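PDB 4B6M: tubulin-specific chaperone, putative from Trypanosoma brucei, which probably binds alpha-tubulin and microtubule plus ends as tubulin-binding cofactor B, the part here being its CAP-Gly domain. Local coordinates for residues D43-K48 with P63-F68; S22-G27 with G39-E44. All blocks are in the same frame, centred on the assembly; numbering follows the deposited sequence.

Contact 1: D43-K48 with P63-F68; sequences DEPVGK and PNYGGF. With FMT (formic acid), chain C.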
loop_
_atom_site.group_PDB
_atom_site.type_symbol
_atom_site.label_atom_id
_atom_site.label_comp_id
_atom_site.label_asym_id
_atom_site.label_seq_id
_atom_site.Cartn_x
_atom_site.Cartn_y
_atom_site.Cartn_z
ATOM N N ASP A 43 -8.547 2.271 -1.049
ATOM C CA ASP A 43 -9.738 2.931 -1.529
ATOM C C ASP A 43 -10.489 3.631 -0.409
ATOM O O ASP A 43 -11.067 4.707 -0.624
ATOM C CB ASP A 43 -10.660 1.923 -2.193
ATOM C CG ASP A 43 -10.129 1.406 -3.514
ATOM O OD1 ASP A 43 -8.997 1.729 -3.925
ATOM O OD2 ASP A 43 -10.864 0.621 -4.154
ATOM N N GLU A 44 -10.458 3.027 0.778
ATOM C CA GLU A 44 -11.156 3.470 1.973
ATOM C C GLU A 44 -10.110 3.889 3.013
ATOM O O GLU A 44 -8.945 3.500 2.909
ATOM C CB GLU A 44 -12.050 2.335 2.487
ATOM C CG GLU A 44 -13.010 1.909 1.377
ATOM C CD GLU A 44 -14.223 1.083 1.801
ATOM O OE1 GLU A 44 -14.532 1.004 2.995
ATOM O OE2 GLU A 44 -14.897 0.557 0.888
ATOM N N PRO A 45 -10.514 4.691 3.994
ATOM C CA PRO A 45 -9.495 5.214 4.908
ATOM C C PRO A 45 -9.102 4.213 6.014
ATOM O O PRO A 45 -9.290 4.451 7.217
ATOM C CB PRO A 45 -10.129 6.509 5.437
ATOM C CG PRO A 45 -11.607 6.272 5.288
ATOM C CD PRO A 45 -11.757 5.477 4.032
ATOM N N VAL A 46 -8.502 3.107 5.556
ATOM C CA VAL A 46 -8.103 1.973 6.388
ATOM C C VAL A 46 -6.576 1.819 6.475
ATOM O O VAL A 46 -6.061 0.821 6.996
ATOM C CB VAL A 46 -8.771 0.647 5.911
ATOM C CG1 VAL A 46 -10.291 0.686 6.150
ATOM C CG2 VAL A 46 -8.383 0.306 4.463
ATOM N N GLY A 47 -5.845 2.780 5.929
ATOM C CA GLY A 47 -4.393 2.711 6.009
ATOM C C GLY A 47 -3.911 3.205 7.360
ATOM O O GLY A 47 -4.459 4.150 7.898
ATOM N N LYS A 48 -2.845 2.601 7.885
ATOM C CA LYS A 48 -2.181 3.099 9.072
ATOM C C LYS A 48 -1.567 4.503 8.914
ATOM O O LYS A 48 -1.299 5.164 9.907
ATOM C CB LYS A 48 -1.042 2.136 9.449
ATOM C CG LYS A 48 -1.537 0.797 9.950
ATOM C CD LYS A 48 -2.209 0.987 11.296
ATOM C CE LYS A 48 -2.779 -0.316 11.806
ATOM N NZ LYS A 48 -1.692 -1.239 12.269
ATOM N N PRO A 63 -3.929 11.454 4.144
ATOM C CA PRO A 63 -3.969 10.809 5.456
ATOM C C PRO A 63 -5.048 9.737 5.581
ATOM O O PRO A 63 -6.166 9.911 5.080
ATOM C CB PRO A 63 -4.218 11.975 6.436
ATOM C CG PRO A 63 -3.627 13.151 5.722
ATOM C CD PRO A 63 -3.988 12.928 4.275
ATOM N N ASN A 64 -4.667 8.622 6.204
ATOM C CA ASN A 64 -5.541 7.466 6.461
ATOM C C ASN A 64 -5.738 6.538 5.284
ATOM O O ASN A 64 -6.466 5.545 5.442
ATOM C CB ASN A 64 -6.880 7.866 7.070
ATOM C CG ASN A 64 -6.695 8.681 8.319
ATOM O OD1 ASN A 64 -6.064 8.228 9.254
ATOM N ND2 ASN A 64 -7.158 9.927 8.299
ATOM N N TYR A 65 -5.075 6.833 4.164
ATOM C CA TYR A 65 -5.176 5.983 2.949
ATOM C C TYR A 65 -3.925 5.236 2.608
ATOM O O TYR A 65 -3.920 4.462 1.635
ATOM C CB TYR A 65 -5.591 6.793 1.703
ATOM C CG TYR A 65 -6.987 7.256 1.872
ATOM C CD1 TYR A 65 -7.244 8.456 2.526
ATOM C CD2 TYR A 65 -8.062 6.475 1.431
ATOM C CE1 TYR A 65 -8.550 8.866 2.752
ATOM C CE2 TYR A 65 -9.361 6.878 1.650
ATOM C CZ TYR A 65 -9.584 8.100 2.292
ATOM O OH TYR A 65 -10.874 8.499 2.510
ATOM N N GLY A 66 -2.860 5.479 3.366
ATOM C CA GLY A 66 -1.559 4.940 3.006
ATOM C C GLY A 66 -1.109 3.829 3.918
ATOM O O GLY A 66 -1.266 3.886 5.148
ATOM N N GLY A 67 -0.552 2.787 3.324
ATOM C CA GLY A 67 0.121 1.775 4.136
ATOM C C GLY A 67 1.429 1.359 3.531
ATOM O O GLY A 67 1.613 1.467 2.322
ATOM N N PHE A 68 2.359 0.912 4.374
ATOM C CA PHE A 68 3.550 0.219 3.903
ATOM C C PHE A 68 3.433 -1.172 4.439
ATOM O O PHE A 68 3.331 -1.362 5.660
ATOM C CB PHE A 68 4.840 0.838 4.444
ATOM C CG PHE A 68 5.132 2.190 3.892
ATOM C CD1 PHE A 68 5.831 2.351 2.692
ATOM C CD2 PHE A 68 4.689 3.320 4.573
ATOM C CE1 PHE A 68 6.062 3.604 2.189
ATOM C CE2 PHE A 68 4.923 4.598 4.072
ATOM C CZ PHE A 68 5.630 4.738 2.878
HETATM C C FMT C . -1.027 -0.549 6.674
HETATM O O1 FMT C . -0.956 -1.787 6.760
HETATM O O2 FMT C . -2.030 0.093 6.485
HETATM O O HOH W 1 -3.256 7.141 10.224
#

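Contact 2: S22-G27 with G39-E44; sequences SVRFVG and GVEFDE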
loop_
_atom_site.group_PDB
_atom_site.type_symbol
_atom_site.label_atom_id
_atom_site.label_comp_id
_atom_site.label_asym_id
_atom_site.label_seq_id
_atom_site.Cartn_x
_atom_site.Cartn_y
_atom_site.Cartn_z
ATOM N N SER A 22 -4.437 0.221 -4.344
ATOM C CA SER A 22 -3.540 0.284 -5.493
ATOM C C SER A 22 -2.122 0.383 -4.992
ATOM O O SER A 22 -1.846 1.184 -4.087
ATOM C CB SER A 22 -3.845 1.537 -6.320
ATOM O OG SER A 22 -5.157 1.445 -6.871
ATOM N N VAL A 23 -1.227 -0.399 -5.591
ATOM C CA VAL A 23 0.200 -0.322 -5.266
ATOM C C VAL A 23 0.812 0.975 -5.810
ATOM O O VAL A 23 0.798 1.235 -7.019
ATOM C CB VAL A 23 0.969 -1.527 -5.836
ATOM C CG1 VAL A 23 2.469 -1.415 -5.579
ATOM C CG2 VAL A 23 0.409 -2.824 -5.227
ATOM N N ARG A 24 1.367 1.775 -4.901
ATOM C CA ARG A 24 1.993 3.048 -5.263
ATOM C C ARG A 24 3.523 3.042 -5.195
ATOM O O ARG A 24 4.170 3.931 -5.730
ATOM C CB ARG A 24 1.481 4.131 -4.334
ATOM C CG ARG A 24 -0.002 4.399 -4.421
ATOM C CD ARG A 24 -0.455 4.599 -5.850
ATOM N NE ARG A 24 -1.825 5.091 -5.863
ATOM C CZ ARG A 24 -2.659 4.973 -6.897
ATOM N NH1 ARG A 24 -2.272 4.375 -8.021
ATOM N NH2 ARG A 24 -3.885 5.456 -6.803
ATOM N N PHE A 25 4.104 2.028 -4.565
ATOM C CA PHE A 25 5.536 1.980 -4.306
ATOM C C PHE A 25 5.923 0.534 -4.038
ATOM O O PHE A 25 5.186 -0.173 -3.382
ATOM C CB PHE A 25 5.877 2.825 -3.070
ATOM C CG PHE A 25 7.293 2.669 -2.596
ATOM C CD1 PHE A 25 8.327 3.351 -3.226
ATOM C CD2 PHE A 25 7.600 1.827 -1.522
ATOM C CE1 PHE A 25 9.644 3.202 -2.801
ATOM C CE2 PHE A 25 8.908 1.667 -1.095
ATOM C CZ PHE A 25 9.937 2.362 -1.736
ATOM N N VAL A 26 7.077 0.126 -4.556
ATOM C CA VAL A 26 7.719 -1.139 -4.194
ATOM C C VAL A 26 9.223 -0.910 -4.062
ATOM O O VAL A 26 9.875 -0.429 -4.998
ATOM C CB VAL A 26 7.473 -2.246 -5.258
ATOM C CG1 VAL A 26 8.095 -3.562 -4.810
ATOM C CG2 VAL A 26 5.994 -2.400 -5.567
ATOM N N GLY A 27 9.783 -1.237 -2.914
ATOM C CA GLY A 27 11.208 -1.015 -2.700
ATOM C C GLY A 27 11.631 -1.076 -1.262
ATOM O O GLY A 27 10.832 -1.381 -0.374
ATOM N N GLY A 39 4.190 0.104 -0.853
ATOM C CA GLY A 39 3.362 1.250 -0.475
ATOM C C GLY A 39 2.018 1.110 -1.141
ATOM O O GLY A 39 1.989 1.003 -2.367
ATOM N N VAL A 40 0.934 1.124 -0.369
ATOM C CA VAL A 40 -0.412 0.945 -0.932
ATOM C C VAL A 40 -1.270 2.160 -0.632
ATOM O O VAL A 40 -1.242 2.687 0.487
ATOM C CB VAL A 40 -1.096 -0.325 -0.369
ATOM C CG1 VAL A 40 -2.545 -0.406 -0.829
ATOM C CG2 VAL A 40 -0.348 -1.581 -0.783
ATOM N N GLU A 41 -2.035 2.611 -1.630
ATOM C CA GLU A 41 -3.091 3.575 -1.377
ATOM C C GLU A 41 -4.418 2.834 -1.375
ATOM O O GLU A 41 -4.851 2.265 -2.399
ATOM C CB GLU A 41 -3.105 4.669 -2.437
ATOM C CG GLU A 41 -4.225 5.654 -2.214
ATOM C CD GLU A 41 -4.239 6.767 -3.244
ATOM O OE1 GLU A 41 -3.339 6.800 -4.116
ATOM O OE2 GLU A 41 -5.162 7.584 -3.176
ATOM N N PHE A 42 -5.072 2.834 -0.225
ATOM C CA PHE A 42 -6.348 2.156 -0.083
ATOM C C PHE A 42 -7.489 2.977 -0.647
ATOM O O PHE A 42 -7.412 4.214 -0.724
ATOM C CB PHE A 42 -6.588 1.799 1.382
ATOM C CG PHE A 42 -5.565 0.850 1.923
ATOM C CD1 PHE A 42 -5.626 -0.491 1.570
ATOM C CD2 PHE A 42 -4.523 1.286 2.739
ATOM C CE1 PHE A 42 -4.678 -1.388 2.022
ATOM C CE2 PHE A 42 -3.577 0.384 3.219
ATOM C CZ PHE A 42 -3.648 -0.958 2.848
ATOM N N ASP A 43 -8.547 2.271 -1.049
ATOM C CA ASP A 43 -9.738 2.931 -1.529
ATOM C C ASP A 43 -10.489 3.631 -0.409
ATOM O O ASP A 43 -11.067 4.707 -0.624
ATOM C CB ASP A 43 -10.660 1.923 -2.193
ATOM C CG ASP A 43 -10.129 1.406 -3.514
ATOM O OD1 ASP A 43 -8.997 1.729 -3.925
ATOM O OD2 ASP A 43 -10.864 0.621 -4.154
ATOM N N GLU A 44 -10.458 3.027 0.778
ATOM C CA GLU A 44 -11.156 3.470 1.973
ATOM C C GLU A 44 -10.110 3.889 3.013
ATOM O O GLU A 44 -8.945 3.500 2.909
ATOM C CB GLU A 44 -12.050 2.335 2.487
ATOM C CG GLU A 44 -13.010 1.909 1.377
ATOM C CD GLU A 44 -14.223 1.083 1.801
ATOM O OE1 GLU A 44 -14.532 1.004 2.995
ATOM O OE2 GLU A 44 -14.897 0.557 0.888
#

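Contact 1: D43-K48 with P63-F68
The carbonyl oxygen of N64 takes the backbone bond that closes this contact: G47 N donates to N64 O at 2.9 Å. The bond is bent, 144° at the hydrogen, and the donor sits above the carbonyl plane of N64 instead of on a lone pair. Just before it, P45 is the centre of an inverse gamma turn, with V46 N donating to E44 O at 2.7 Å, and this tight bend swings the loop over Y65. The ring of P45 then lies alongside the tyrosine, pointing the same way. Its CB stands over one face of the phenol, 4.0 Å from the centroid of the Y65 ring, a CH-pi contact displaced toward the hydroxyl end, while P45 CD packs 3.5 Å from Y65 OH. With CG beside its own backbone N (chi1 -68°), the Y65 side chain runs back along the loop, where D43 O meets the ring edge near its plane.

Further on, G47 passes close against the backbone of Y65 and G66, its CA 3.4 Å from G66 O in a CA-H...O contact. K48 N turns instead to a bound formic acid molecule, donating to its O2 at 3.0 Å in a nearly straight bond of 173°; R19 also bonds this molecule, which probably came from the crystallisation liquor. On the other flank one water donates both to K48 O and to N64 OD1. Y65 and G66 both face G49 in a classic beta bulge, where the chain enters strand 66-69. In this corner of the CAP-Gly domain, a fold related to SH3, one direct backbone bond and the P45-Y65 CH-pi contact thus join the two segments, one water bridges them, and K48 N is taken up by formic acid.

Contact 2: S22-G27 with G39-E44
R24 folds its side chain across the strand pair onto E41, its CG lying 3.7 Å from E41 CB. A bend at chi2 (-50°) brings the guanidinium back over S22, whose CB sits above the centre of one face. The grip on E41 is side-on: NE and NH2 of R24 both donate to the single oxygen OE1, the shorter bond being R24 NE to E41 OE1 at 2.9 Å. Both nitrogens reach OE1 from the same face of the carboxylate, whose plane is turned 62° from that of the guanidinium. E41 is extended throughout, which carries its oxygen to the arginine's edge.

Beneath this salt bridge the backbones pair antiparallel. S22 and E41 form a hydrogen-bonded pair, with E41 N to S22 O at 2.8 Å, and V23 and V40 a non-hydrogen-bonded one. Then the register slips: R24 and F25 both face G39 in a classic beta bulge. G39 O takes a 2.7 Å bond from R24 N and a weak one from F25 N, while G39 N returns 2.7 Å to F25 O. F25 CB lies 3.9 Å from G39 CA.

V23 and V40 occupy the other face, packing on C12 of strand 11-14. Strand 19-26 lies between strands 11-14 and 36-42 in the five-stranded antiparallel sheet, with strand 66-69 beyond 36-42.

How the contacts relate
Contact 2 is the more central and partly buried of the two, an antiparallel pairing interrupted by a beta bulge within the hairpin of strands 19-26 and 36-42, whereas contact 1 lies at the surface, where the loop leaving strand 36-42 meets the start of strand 66-69. They share D43 and E44 and adjoin through the sheet: Y65 O lies 2.7 Å from F42 N, and G67 O 2.8 Å from V40 N, both probable hydrogen bonds. F42 also packs against G47. Contact 2 has a ladder of backbone bonds and a salt bridge; contact 1 has a single direct backbone bond, a CH-pi contact and one water bridge.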